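Local coordinates for protein ATP-dependent RNA helicase HrpB (Escherichia coli, PDB 6EUD) that hydrolyses ATP to ADP and phosphate as a bacterial DExH-box RNA helicase that binds single-stranded RNA, at residues P648-P653 and Q699-S704; H709-V712 and S716-A719; A741-I746 and L753-L758; A761-Q766 and G788-H793; D773-A778 and D797-T802. All coordinates share one frame; numbering follows the deposited sequence.

Contact 1: residues P648-P653 and Q699-S704; sequences PEYDWP and QQRLDS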
# COMPACT_ATOMS: atom_id res chain seq x y z
N PRO A 648 -22.28 14.16 -17.23
CA PRO A 648 -20.97 13.89 -16.62
C PRO A 648 -19.80 14.33 -17.51
O PRO A 648 -18.66 14.29 -17.08
CB PRO A 648 -20.96 12.37 -16.47
CG PRO A 648 -21.74 11.92 -17.72
CD PRO A 648 -22.84 12.96 -17.87
N GLU A 649 -20.06 14.73 -18.75
CA GLU A 649 -18.96 15.22 -19.58
C GLU A 649 -18.45 16.58 -19.10
O GLU A 649 -17.42 17.05 -19.56
CB GLU A 649 -19.34 15.28 -21.06
CG GLU A 649 -20.48 16.22 -21.37
CD GLU A 649 -21.83 15.51 -21.38
OE1 GLU A 649 -22.58 15.68 -22.37
OE2 GLU A 649 -22.15 14.81 -20.40
N TYR A 650 -19.17 17.22 -18.18
CA TYR A 650 -18.70 18.51 -17.65
C TYR A 650 -18.15 18.37 -16.23
O TYR A 650 -18.42 17.37 -15.55
CB TYR A 650 -19.83 19.54 -17.66
CG TYR A 650 -20.47 19.65 -19.01
CD1 TYR A 650 -19.82 20.28 -20.05
CD2 TYR A 650 -21.73 19.12 -19.25
CE1 TYR A 650 -20.41 20.39 -21.28
CE2 TYR A 650 -22.32 19.22 -20.47
CZ TYR A 650 -21.66 19.86 -21.49
OH TYR A 650 -22.25 19.95 -22.73
N ASP A 651 -17.40 19.37 -15.79
CA ASP A 651 -16.76 19.29 -14.48
C ASP A 651 -17.61 19.93 -13.40
O ASP A 651 -17.35 21.06 -12.98
CB ASP A 651 -15.38 19.94 -14.52
CG ASP A 651 -14.39 19.14 -15.34
OD1 ASP A 651 -14.36 17.90 -15.18
OD2 ASP A 651 -13.66 19.75 -16.15
N TRP A 652 -18.63 19.21 -12.94
CA TRP A 652 -19.49 19.72 -11.88
C TRP A 652 -18.78 19.53 -10.54
O TRP A 652 -18.11 18.52 -10.32
CB TRP A 652 -20.86 19.01 -11.90
CG TRP A 652 -21.50 19.02 -13.25
CD1 TRP A 652 -21.45 18.01 -14.17
CD2 TRP A 652 -22.24 20.09 -13.86
NE1 TRP A 652 -22.11 18.39 -15.31
CE2 TRP A 652 -22.61 19.65 -15.15
CE3 TRP A 652 -22.62 21.37 -13.45
CZ2 TRP A 652 -23.35 20.44 -16.02
CZ3 TRP A 652 -23.35 22.15 -14.31
CH2 TRP A 652 -23.71 21.69 -15.59
N PRO A 653 -18.91 20.52 -9.65
CA PRO A 653 -18.35 20.43 -8.29
C PRO A 653 -19.03 19.38 -7.43
O PRO A 653 -20.25 19.20 -7.49
CB PRO A 653 -18.58 21.83 -7.72
CG PRO A 653 -19.71 22.36 -8.48
CD PRO A 653 -19.52 21.83 -9.88
N GLN A 699 -22.87 28.08 -15.11
CA GLN A 699 -24.07 28.62 -14.50
C GLN A 699 -25.19 28.67 -15.55
O GLN A 699 -26.33 28.29 -15.27
CB GLN A 699 -23.82 30.00 -13.90
CG GLN A 699 -22.92 29.99 -12.67
CD GLN A 699 -22.58 31.39 -12.17
OE1 GLN A 699 -22.97 32.39 -12.78
NE2 GLN A 699 -21.83 31.46 -11.07
N GLN A 700 -24.84 29.14 -16.75
CA GLN A 700 -25.79 29.22 -17.86
C GLN A 700 -26.23 27.82 -18.27
O GLN A 700 -27.41 27.59 -18.49
CB GLN A 700 -25.18 29.93 -19.07
CG GLN A 700 -24.75 31.34 -18.81
CD GLN A 700 -25.89 32.21 -18.32
OE1 GLN A 700 -25.78 32.84 -17.27
NE2 GLN A 700 -26.98 32.25 -19.07
N ARG A 701 -25.26 26.91 -18.36
CA ARG A 701 -25.54 25.50 -18.67
C ARG A 701 -26.50 24.87 -17.63
O ARG A 701 -27.50 24.26 -18.00
CB ARG A 701 -24.23 24.71 -18.74
CG ARG A 701 -24.35 23.38 -19.47
CD ARG A 701 -22.99 22.71 -19.63
NE ARG A 701 -21.98 23.60 -20.21
CZ ARG A 701 -21.84 23.83 -21.51
NH1 ARG A 701 -22.66 23.26 -22.39
NH2 ARG A 701 -20.89 24.65 -21.95
N LEU A 702 -26.21 25.04 -16.35
CA LEU A 702 -27.10 24.51 -15.33
C LEU A 702 -28.49 25.16 -15.38
O LEU A 702 -29.52 24.48 -15.26
CB LEU A 702 -26.49 24.68 -13.94
CG LEU A 702 -27.23 23.90 -12.85
CD1 LEU A 702 -27.06 22.39 -13.06
CD2 LEU A 702 -26.76 24.31 -11.47
N ASP A 703 -28.56 26.47 -15.57
CA ASP A 703 -29.87 27.14 -15.64
C ASP A 703 -30.69 26.66 -16.83
O ASP A 703 -31.92 26.67 -16.81
CB ASP A 703 -29.71 28.66 -15.73
CG ASP A 703 -29.42 29.30 -14.38
OD1 ASP A 703 -29.53 28.60 -13.35
OD2 ASP A 703 -29.11 30.51 -14.34
N SER A 704 -30.00 26.22 -17.86
CA SER A 704 -30.66 25.79 -19.09
C SER A 704 -30.95 24.28 -19.14
O SER A 704 -32.02 23.86 -19.59
CB SER A 704 -29.81 26.19 -20.30
OG SER A 704 -30.37 25.61 -21.46
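Arg701 lays its guanidinium flat on the ring of Tyr650, a cation-pi stack between helix 696-705 and the loop 648-653. The centres of the Arg701 guanidinium and the Tyr650 ring are 4.3 Å apart, and the planes differ by 18°. A CH-pi contact accompanies it: Arg701 CD sits over the middle of the Tyr650 ring, 3.6 Å from its centroid. CG of Arg701 is anti to the backbone N (chi1 -161°), which sends the chain out to the ring, and a bend at chi3 turns the guanidinium toward CE1 and OH. The opposite face of the ring is covered by Glu649 CG.

No hydrogen bond crosses the contact. Arg701 NH1 comes to 3.4 Å from Tyr650 OH, but at a poor angle for a hydrogen bond. The hydroxyl is bonded instead to Gln748 NE2. With an alanine at Tyr650, Arg701 would probably lose the surface that keeps its guanidinium flat, and Gln748 would lose a partner.

The apolar part lies beside the stack. Trp652 CZ3 touches Leu702 CD1 at 3.9 Å. Trp652 NE1 is held by Leu647 O, and Tyr650 CB covers part of one indole face. Trp652 and Leu702 both also pack on helix 631-646. The arrangement is an arginine-aromatic stack that packs the loop between helices 631-646 and 657-662 onto helix 696-705, away from the predicted ATP site and the DEFH box.

Contact 2: residues H709-V712 and S716-A719; sequences HYTV and SRIA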
# COMPACT_ATOMS: atom_id res chain seq x y z
N HIS A 709 -37.44 25.92 -13.23
CA HIS A 709 -38.81 25.88 -13.72
C HIS A 709 -38.86 25.40 -15.15
O HIS A 709 -37.95 25.67 -15.93
CB HIS A 709 -39.47 27.25 -13.63
CG HIS A 709 -39.69 27.74 -12.24
ND1 HIS A 709 -38.70 28.37 -11.51
CD2 HIS A 709 -40.78 27.68 -11.44
CE1 HIS A 709 -39.18 28.68 -10.32
NE2 HIS A 709 -40.43 28.27 -10.25
N TYR A 710 -39.94 24.70 -15.50
CA TYR A 710 -40.21 24.29 -16.88
C TYR A 710 -41.41 25.11 -17.40
O TYR A 710 -42.41 25.28 -16.69
CB TYR A 710 -40.48 22.78 -16.96
CG TYR A 710 -40.68 22.25 -18.37
CD1 TYR A 710 -39.59 21.88 -19.16
CD2 TYR A 710 -41.96 22.10 -18.91
CE1 TYR A 710 -39.75 21.40 -20.46
CE2 TYR A 710 -42.15 21.62 -20.21
CZ TYR A 710 -41.05 21.28 -20.98
OH TYR A 710 -41.22 20.81 -22.26
N THR A 711 -41.31 25.66 -18.62
CA THR A 711 -42.44 26.37 -19.23
C THR A 711 -43.32 25.39 -20.01
O THR A 711 -42.88 24.80 -21.00
CB THR A 711 -42.01 27.49 -20.18
OG1 THR A 711 -41.10 28.37 -19.52
CG2 THR A 711 -43.23 28.29 -20.67
N VAL A 712 -44.56 25.21 -19.56
CA VAL A 712 -45.50 24.29 -20.20
C VAL A 712 -46.21 24.97 -21.40
O VAL A 712 -46.03 26.16 -21.63
CB VAL A 712 -46.53 23.76 -19.17
CG1 VAL A 712 -45.86 22.82 -18.19
CG2 VAL A 712 -47.17 24.92 -18.44
N SER A 716 -47.31 28.85 -18.58
CA SER A 716 -47.06 28.77 -17.15
C SER A 716 -45.64 28.25 -16.87
O SER A 716 -45.11 27.42 -17.61
CB SER A 716 -48.08 27.86 -16.45
OG SER A 716 -49.37 28.45 -16.43
N ARG A 717 -45.04 28.76 -15.80
CA ARG A 717 -43.73 28.29 -15.38
C ARG A 717 -43.88 27.39 -14.16
O ARG A 717 -44.12 27.88 -13.06
CB ARG A 717 -42.81 29.47 -15.06
CG ARG A 717 -42.82 30.55 -16.14
CD ARG A 717 -41.48 31.22 -16.27
NE ARG A 717 -40.48 30.26 -16.71
CZ ARG A 717 -39.18 30.36 -16.45
NH1 ARG A 717 -38.70 31.38 -15.73
NH2 ARG A 717 -38.35 29.43 -16.90
N ILE A 718 -43.74 26.07 -14.37
CA ILE A 718 -43.94 25.09 -13.30
C ILE A 718 -42.59 24.62 -12.73
O ILE A 718 -41.66 24.29 -13.49
CB ILE A 718 -44.76 23.87 -13.78
CG1 ILE A 718 -46.00 24.29 -14.57
CG2 ILE A 718 -45.13 22.98 -12.60
CD1 ILE A 718 -46.93 25.24 -13.82
N ALA A 719 -42.49 24.59 -11.40
CA ALA A 719 -41.26 24.21 -10.72
C ALA A 719 -40.94 22.74 -10.94
O ALA A 719 -41.80 21.88 -10.80
CB ALA A 719 -41.37 24.49 -9.23
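His709 and Ala719 face each other as a non-hydrogen-bonded pair in an antiparallel beta hairpin. From the backbone of His709 the side chain runs across the neighbouring strand. CB is 3.7 Å from Ile718 O, and it also lies over one face of the Arg717 guanidinium, toward its rim. CG passes near Ala719 CA. CG is anti to the carbonyl carbon (chi1 -67°), and this directs the ring over Ala719. CD2 comes closest, at 3.5 Å from Ala719 N. NE2, at the far side of the ring, is 4.0 Å from Ala719 CB. The ring meets this backbone obliquely.

Thr711 and Arg717 lie on the same face of the hairpin as His709. Arg717 NE makes a weak hydrogen bond to Thr711 OG1, 3.4 Å long, with the hydroxyl oxygen near the guanidinium plane. The backbones are joined by stronger bonds. Tyr710 N to Ile718 O is 2.7 Å and nearly straight (169°), Ile718 N returns a bond to Tyr710 O, and Val712 N bonds to Ser716 O near the turn.

The other face carries Tyr710 and Ile718. Close to the turn, Val712 CG1 packs on Ile718 CG1 at 3.9 Å. Ser716 OG is hydrogen-bonded to Glu736 OE2.

The two strands run at 146° to each other. Strand 709-711 pairs with strand 717-721, which pairs in turn with 729-733. Tyr710 and Ile718 rest on Leu730 of that third strand, and Val712 rests on Val732. The hairpin follows helix 696-705 in the chain.

Contact 3: residues A741-I746 and L753-L758; sequences ATNPTI and LVLELL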
# COMPACT_ATOMS: atom_id res chain seq x y z
N ALA A 741 -47.11 16.69 -27.56
CA ALA A 741 -47.21 15.30 -27.98
C ALA A 741 -46.11 14.47 -27.33
O ALA A 741 -46.22 13.25 -27.22
CB ALA A 741 -47.13 15.19 -29.48
N THR A 742 -45.05 15.14 -26.90
CA THR A 742 -43.84 14.48 -26.44
C THR A 742 -43.53 14.83 -24.99
O THR A 742 -43.44 16.00 -24.63
CB THR A 742 -42.63 14.85 -27.31
OG1 THR A 742 -42.86 14.41 -28.65
CG2 THR A 742 -41.38 14.19 -26.80
N ASN A 743 -43.38 13.80 -24.16
CA ASN A 743 -43.03 14.00 -22.76
C ASN A 743 -41.83 14.95 -22.63
O ASN A 743 -40.80 14.75 -23.27
CB ASN A 743 -42.71 12.67 -22.08
CG ASN A 743 -42.86 12.74 -20.57
OD1 ASN A 743 -43.89 12.34 -20.04
ND2 ASN A 743 -41.84 13.26 -19.88
N PRO A 744 -41.98 16.01 -21.82
CA PRO A 744 -40.89 16.97 -21.56
C PRO A 744 -39.59 16.30 -21.09
O PRO A 744 -39.63 15.26 -20.43
CB PRO A 744 -41.47 17.86 -20.44
CG PRO A 744 -42.94 17.78 -20.63
CD PRO A 744 -43.25 16.42 -21.20
N THR A 745 -38.46 16.90 -21.44
CA THR A 745 -37.17 16.38 -21.01
C THR A 745 -36.21 17.50 -20.69
O THR A 745 -36.32 18.59 -21.24
CB THR A 745 -36.49 15.48 -22.07
OG1 THR A 745 -36.22 16.26 -23.25
CG2 THR A 745 -37.36 14.30 -22.42
N ILE A 746 -35.25 17.21 -19.81
CA ILE A 746 -34.19 18.15 -19.49
C ILE A 746 -32.84 17.47 -19.74
O ILE A 746 -32.81 16.36 -20.28
CB ILE A 746 -34.29 18.63 -18.04
CG1 ILE A 746 -34.14 17.43 -17.09
CG2 ILE A 746 -35.61 19.32 -17.82
CD1 ILE A 746 -34.32 17.80 -15.65
N LEU A 753 -39.02 14.25 -17.69
CA LEU A 753 -39.63 14.65 -16.43
C LEU A 753 -40.75 13.70 -16.03
O LEU A 753 -41.57 13.30 -16.86
CB LEU A 753 -40.17 16.09 -16.52
CG LEU A 753 -39.06 17.13 -16.68
CD1 LEU A 753 -39.67 18.47 -16.87
CD2 LEU A 753 -38.16 17.13 -15.46
N VAL A 754 -40.80 13.32 -14.77
CA VAL A 754 -41.94 12.56 -14.32
C VAL A 754 -43.05 13.58 -14.10
O VAL A 754 -42.91 14.48 -13.29
CB VAL A 754 -41.67 11.75 -13.02
CG1 VAL A 754 -42.96 11.15 -12.49
CG2 VAL A 754 -40.63 10.66 -13.26
N LEU A 755 -44.13 13.44 -14.87
CA LEU A 755 -45.26 14.36 -14.82
C LEU A 755 -46.27 13.90 -13.79
O LEU A 755 -46.81 12.80 -13.86
CB LEU A 755 -45.96 14.48 -16.17
CG LEU A 755 -45.14 14.90 -17.39
CD1 LEU A 755 -46.06 15.06 -18.61
CD2 LEU A 755 -44.42 16.20 -17.07
N GLU A 756 -46.52 14.75 -12.81
CA GLU A 756 -47.60 14.48 -11.89
C GLU A 756 -48.81 15.26 -12.35
O GLU A 756 -49.00 16.43 -12.02
CB GLU A 756 -47.15 14.81 -10.47
CG GLU A 756 -45.99 13.89 -10.02
CD GLU A 756 -45.26 14.38 -8.77
OE1 GLU A 756 -45.03 15.60 -8.63
OE2 GLU A 756 -44.94 13.54 -7.90
N LEU A 757 -49.62 14.60 -13.16
CA LEU A 757 -50.75 15.23 -13.83
C LEU A 757 -51.92 15.39 -12.89
O LEU A 757 -52.40 14.43 -12.30
CB LEU A 757 -51.15 14.41 -15.05
CG LEU A 757 -50.06 14.37 -16.13
CD1 LEU A 757 -50.49 13.57 -17.36
CD2 LEU A 757 -49.70 15.79 -16.51
N LEU A 758 -52.37 16.63 -12.75
CA LEU A 758 -53.36 16.98 -11.74
C LEU A 758 -54.65 17.44 -12.39
O LEU A 758 -54.68 17.79 -13.57
CB LEU A 758 -52.80 18.07 -10.83
CG LEU A 758 -51.37 17.87 -10.32
CD1 LEU A 758 -50.81 19.18 -9.77
CD2 LEU A 758 -51.26 16.79 -9.24
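Leu753 pushes its forked side chain between Pro744 and Ile746. One branch, CD1, meets Pro744 CB at 4.0 Å. The other branch, CD2, meets Ile746 CD1 at 3.9 Å, the two side chains crossing at about a right angle. With chi1 at -66°, CG of Leu753 swings beside its own backbone N, and the fork drops into this notch. Pro744 is itself a bump set between two leucines. Its CB faces Leu753, while its CD lies 4.1 Å from Leu755 CD1. The same Leu755 methyl abuts Asn743 OD1, and Leu755 CD2 reaches toward Pro744 CG.

The two segments belong to a beta hairpin, strands 745-746 and 751-758, in a mixed sheet of six strands. Strand 751-758 also pairs with 729-733 and 764-768. Leu753 and Leu755 are both buried; Leu755 packs on Leu730 and Leu753 on Pro728.

Polar bonds join the two chains at the end of the hairpin away from its turn. Asn743 ND2 donates to Leu753 O at 3.0 Å, at 166° and in the plane of its own amide, using a lone pair of the carbonyl. It also donates to Pro744 O, again on a lone pair. Pro744 O takes a second bond from Leu753 N, 3.0 Å long, which arrives above the carbonyl plane. Two donors thus grip this oxygen. The amide is held at its other end as well, because Asn743 OD1 accepts from Leu771 N.

Contact 4: residues A761-Q766 and G788-H793; sequences AQRPLQ and GRYPKH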
# COMPACT_ATOMS: atom_id res chain seq x y z
N ALA A 761 -58.46 20.98 -9.55
CA ALA A 761 -58.39 21.14 -8.10
C ALA A 761 -57.06 20.61 -7.56
O ALA A 761 -56.94 20.42 -6.35
CB ALA A 761 -59.56 20.45 -7.42
N GLN A 762 -56.07 20.39 -8.45
CA GLN A 762 -54.68 20.19 -8.04
C GLN A 762 -54.54 18.86 -7.33
O GLN A 762 -53.59 18.62 -6.60
CB GLN A 762 -54.24 21.42 -7.24
CG GLN A 762 -53.64 22.51 -8.14
CD GLN A 762 -52.10 22.62 -7.99
OE1 GLN A 762 -51.31 22.51 -8.98
NE2 GLN A 762 -51.72 23.14 -6.79
N ARG A 763 -55.46 17.98 -7.72
CA ARG A 763 -55.61 16.58 -7.33
C ARG A 763 -54.97 15.66 -8.39
O ARG A 763 -55.34 15.74 -9.56
CB ARG A 763 -57.10 16.25 -7.17
CG ARG A 763 -57.46 14.83 -6.75
CD ARG A 763 -58.99 14.64 -6.71
NE ARG A 763 -59.66 14.73 -8.02
CZ ARG A 763 -60.40 15.75 -8.46
NH1 ARG A 763 -60.96 15.69 -9.67
NH2 ARG A 763 -60.59 16.83 -7.72
N PRO A 764 -54.00 14.81 -7.98
CA PRO A 764 -53.23 13.87 -8.82
C PRO A 764 -54.10 12.88 -9.59
O PRO A 764 -54.74 12.01 -9.01
CB PRO A 764 -52.35 13.13 -7.79
CG PRO A 764 -53.00 13.37 -6.48
CD PRO A 764 -53.62 14.72 -6.57
N LEU A 765 -54.09 13.03 -10.92
CA LEU A 765 -54.82 12.17 -11.83
C LEU A 765 -53.96 11.01 -12.34
O LEU A 765 -54.44 9.89 -12.48
CB LEU A 765 -55.33 12.98 -13.02
CG LEU A 765 -56.31 14.11 -12.71
CD1 LEU A 765 -56.71 14.85 -13.99
CD2 LEU A 765 -57.54 13.57 -11.98
N GLN A 766 -52.70 11.28 -12.63
CA GLN A 766 -51.80 10.27 -13.18
C GLN A 766 -50.35 10.66 -12.96
O GLN A 766 -49.99 11.83 -13.03
CB GLN A 766 -52.06 10.07 -14.67
CG GLN A 766 -51.34 8.88 -15.30
CD GLN A 766 -52.14 7.60 -15.24
OE1 GLN A 766 -53.32 7.61 -14.90
NE2 GLN A 766 -51.50 6.49 -15.58
N GLY A 788 -67.13 14.46 -15.87
CA GLY A 788 -68.11 14.29 -14.81
C GLY A 788 -67.98 15.22 -13.62
O GLY A 788 -68.98 15.74 -13.13
N ARG A 789 -66.76 15.44 -13.15
CA ARG A 789 -66.57 16.28 -11.97
C ARG A 789 -66.30 17.73 -12.34
O ARG A 789 -66.47 18.63 -11.51
CB ARG A 789 -65.43 15.73 -11.10
CG ARG A 789 -65.38 16.33 -9.71
CD ARG A 789 -64.49 15.50 -8.83
NE ARG A 789 -64.91 14.10 -8.82
CZ ARG A 789 -64.23 13.12 -8.25
NH1 ARG A 789 -63.08 13.38 -7.65
NH2 ARG A 789 -64.69 11.88 -8.29
N TYR A 790 -65.90 17.97 -13.58
CA TYR A 790 -65.68 19.33 -14.07
C TYR A 790 -66.20 19.52 -15.49
O TYR A 790 -65.42 19.71 -16.42
CB TYR A 790 -64.19 19.70 -14.00
CG TYR A 790 -63.60 19.54 -12.62
CD1 TYR A 790 -63.85 20.47 -11.63
CD2 TYR A 790 -62.78 18.46 -12.32
CE1 TYR A 790 -63.32 20.33 -10.36
CE2 TYR A 790 -62.24 18.30 -11.05
CZ TYR A 790 -62.51 19.24 -10.08
OH TYR A 790 -61.99 19.10 -8.81
N PRO A 791 -67.53 19.48 -15.66
CA PRO A 791 -68.14 19.55 -16.99
C PRO A 791 -67.99 20.94 -17.62
O PRO A 791 -68.31 21.12 -18.80
CB PRO A 791 -69.61 19.22 -16.73
CG PRO A 791 -69.85 19.69 -15.33
CD PRO A 791 -68.55 19.45 -14.59
N LYS A 792 -67.52 21.90 -16.82
CA LYS A 792 -67.36 23.27 -17.28
C LYS A 792 -66.05 23.47 -18.04
O LYS A 792 -65.83 24.52 -18.65
CB LYS A 792 -67.45 24.24 -16.09
CG LYS A 792 -68.72 24.06 -15.28
CD LYS A 792 -69.01 25.26 -14.40
CE LYS A 792 -70.39 25.11 -13.77
NZ LYS A 792 -70.78 26.33 -13.01
N HIS A 793 -65.19 22.46 -18.02
CA HIS A 793 -63.95 22.49 -18.79
C HIS A 793 -64.06 21.70 -20.08
O HIS A 793 -64.82 20.73 -20.17
CB HIS A 793 -62.77 21.94 -17.97
CG HIS A 793 -62.31 22.86 -16.89
ND1 HIS A 793 -62.94 22.95 -15.67
CD2 HIS A 793 -61.28 23.74 -16.84
CE1 HIS A 793 -62.32 23.84 -14.92
NE2 HIS A 793 -61.30 24.33 -15.61
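Arg763 meets Tyr790 edge to edge where the loop before strand 764-768 approaches the end of helix 779-789. Tyr790 opens a type I beta turn that runs to His793, and Leu765 and Gln766 form a classic beta bulge opposite Leu757. Arg763 NH2 donates to Tyr790 OH at 2.9 Å, nearly straight at 172°. The guanidinium and the phenol ring are nearly coplanar, 9° apart, and Tyr790 OH lies in the guanidinium plane. NH1 packs beside the ring edge, 3.2 Å from Tyr790 CE2, which is tight. A bend at chi3 in an otherwise extended Arg763 chain swings the guanidinium toward this edge.

Arg789 comes next. Its NH1 lies above one face of the Arg763 guanidinium, 3.7 Å from Arg763 NE, with the planes 48° apart. Two positive groups this close are probably somewhat unfavourable. Glu785 OE1 may ease this, though its ion pair with Arg789 NH2 is long and weak. With a methionine in place of Arg763, Tyr790 OH would probably lose its donor and the ring edge its flat neighbour.

Side chains next door hold the backbone here: Ser759 OG bonds to Ala761 N, and Trp795 NE1 to Tyr790 O. Tyr790 also packs on Pro760. Ala761 CB comes to the phenol obliquely to its ring, a short 3.1 Å from Tyr790 OH.

Contact 5: residues D773-A778 and D797-T802; sequences DFWKGA and DDPANT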
# COMPACT_ATOMS: atom_id res chain seq x y z
N ASP A 773 -47.77 7.91 -24.27
CA ASP A 773 -48.55 6.73 -23.89
C ASP A 773 -49.80 7.09 -23.11
O ASP A 773 -50.81 6.38 -23.17
CB ASP A 773 -47.71 5.77 -23.05
CG ASP A 773 -46.68 5.03 -23.86
OD1 ASP A 773 -46.78 5.07 -25.10
OD2 ASP A 773 -45.78 4.40 -23.25
N PHE A 774 -49.74 8.17 -22.35
CA PHE A 774 -50.86 8.54 -21.51
C PHE A 774 -52.05 9.03 -22.34
O PHE A 774 -53.18 8.58 -22.15
CB PHE A 774 -50.46 9.60 -20.49
CG PHE A 774 -51.62 10.15 -19.75
CD1 PHE A 774 -52.25 9.39 -18.77
CD2 PHE A 774 -52.11 11.41 -20.04
CE1 PHE A 774 -53.36 9.89 -18.08
CE2 PHE A 774 -53.21 11.92 -19.37
CZ PHE A 774 -53.83 11.16 -18.38
N TRP A 775 -51.78 9.95 -23.26
CA TRP A 775 -52.80 10.42 -24.19
C TRP A 775 -53.52 9.26 -24.90
O TRP A 775 -54.74 9.25 -25.00
CB TRP A 775 -52.19 11.36 -25.24
CG TRP A 775 -51.65 12.71 -24.77
CD1 TRP A 775 -50.57 13.36 -25.29
CD2 TRP A 775 -52.16 13.56 -23.72
NE1 TRP A 775 -50.37 14.55 -24.64
CE2 TRP A 775 -51.33 14.70 -23.67
CE3 TRP A 775 -53.22 13.46 -22.81
CZ2 TRP A 775 -51.54 15.75 -22.76
CZ3 TRP A 775 -53.43 14.50 -21.91
CH2 TRP A 775 -52.59 15.63 -21.90
N LYS A 776 -52.75 8.28 -25.38
CA LYS A 776 -53.32 7.12 -26.06
C LYS A 776 -53.90 6.09 -25.09
O LYS A 776 -54.75 5.29 -25.46
CB LYS A 776 -52.26 6.46 -26.94
CG LYS A 776 -51.74 7.32 -28.08
CD LYS A 776 -50.48 6.74 -28.69
CE LYS A 776 -50.00 7.57 -29.88
NZ LYS A 776 -50.90 7.46 -31.08
N GLY A 777 -53.43 6.10 -23.85
CA GLY A 777 -53.81 5.06 -22.90
C GLY A 777 -54.83 5.48 -21.86
O GLY A 777 -56.02 5.60 -22.16
N ALA A 778 -54.35 5.73 -20.64
CA ALA A 778 -55.23 5.98 -19.50
C ALA A 778 -56.01 7.29 -19.61
O ALA A 778 -56.91 7.53 -18.81
CB ALA A 778 -54.42 5.96 -18.22
N ASP A 797 -60.88 15.04 -27.09
CA ASP A 797 -60.62 13.65 -27.42
C ASP A 797 -59.19 13.48 -27.96
O ASP A 797 -58.63 12.39 -27.92
CB ASP A 797 -61.65 13.14 -28.44
CG ASP A 797 -63.08 13.12 -27.87
OD1 ASP A 797 -63.36 12.38 -26.91
OD2 ASP A 797 -63.93 13.87 -28.40
N ASP A 798 -58.60 14.57 -28.44
CA ASP A 798 -57.21 14.54 -28.93
C ASP A 798 -56.33 15.61 -28.26
O ASP A 798 -55.90 16.57 -28.91
CB ASP A 798 -57.18 14.70 -30.45
CG ASP A 798 -55.93 14.13 -31.08
OD1 ASP A 798 -56.02 13.07 -31.73
OD2 ASP A 798 -54.85 14.74 -30.93
N PRO A 799 -56.04 15.44 -26.96
CA PRO A 799 -55.31 16.43 -26.16
C PRO A 799 -53.89 16.70 -26.68
O PRO A 799 -53.41 17.83 -26.56
CB PRO A 799 -55.27 15.80 -24.77
CG PRO A 799 -55.45 14.34 -25.00
CD PRO A 799 -56.34 14.22 -26.18
N ALA A 800 -53.25 15.70 -27.25
CA ALA A 800 -51.92 15.86 -27.83
C ALA A 800 -51.86 16.93 -28.92
O ALA A 800 -50.80 17.54 -29.14
CB ALA A 800 -51.44 14.53 -28.40
N ASN A 801 -52.99 17.17 -29.60
CA ASN A 801 -53.04 18.12 -30.72
C ASN A 801 -53.96 19.32 -30.51
O ASN A 801 -54.06 20.20 -31.37
CB ASN A 801 -53.45 17.41 -32.01
CG ASN A 801 -52.47 16.33 -32.41
OD1 ASN A 801 -51.43 16.61 -32.99
ND2 ASN A 801 -52.81 15.08 -32.11
N THR A 802 -54.66 19.36 -29.38
CA THR A 802 -55.49 20.50 -29.04
C THR A 802 -54.67 21.75 -28.74
O THR A 802 -53.76 21.72 -27.91
CB THR A 802 -56.38 20.19 -27.83
OG1 THR A 802 -57.38 19.24 -28.23
CG2 THR A 802 -57.06 21.45 -27.32
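Trp775 and Ala800 bring their CA atoms to 6.6 Å where the last turn of helix 771-776 faces the loop 797-802, and at Gly777 the chain leaves helical geometry. The side chain of Trp775 carries the contact on its helix side. Chi1 of -67° sends the indole toward the loop, and chi2 of 146° turns one face to it. Pro799 covers the six-membered ring. Its CB is 3.7 Å from the ring centroid, 15° off the normal, a CH-pi contact over the face. Its CG presses closer, 3.2 Å from Trp775 CE3. Ala800 covers the five-membered part, with CB 3.4 Å from Trp775 CD1 and CA above the same face.

The loop has bonds of its own. Asp798 O accepts from Asn801 N and, on the opposite face of its plane, from Thr802 OG1 at 3.1 Å. These bonds hold the chain on both sides of Pro799 and Ala800.

The contact joins helix 771-776 to the loop after helix 779-789, in the C-terminal region of HrpB. Tyr779 meets the indole edge-to-face, and Pro799 shares a backbone bond with Gly739.

No hydrogen bond links the two segments. The contact therefore rests on close fit and on proline C-H groups, probably slightly positive, set against an electron-rich ring. The one polar atom of the indole, Trp775 NE1, is buried with it and satisfied by Glu740 O.

Contacts 2 to 5 form a connected group, with contact 1 to one side. Contact 1 lies about 20 Å from contact 2, centre to centre, yet helix 696-705 precedes strand 709-711 in the chain. Contacts 2 and 3 share one sheet, with centres about 11 Å apart, and Tyr710 OH touches Pro744 CB at 3.5 Å. Strands 751-758 and 764-768 pair, so contact 3 borders contact 4, where Leu758 CD2 packs on Pro764 CA. Contact 5 packs against strands of the same sheet: Phe774 CE2 meets Leu757 CD1 at 3.8 Å, and Phe774 CE1 meets Gln766 CG. Contacts 4 and 5 cross along the chain. All five are away from the predicted ATP site and the DEFH box.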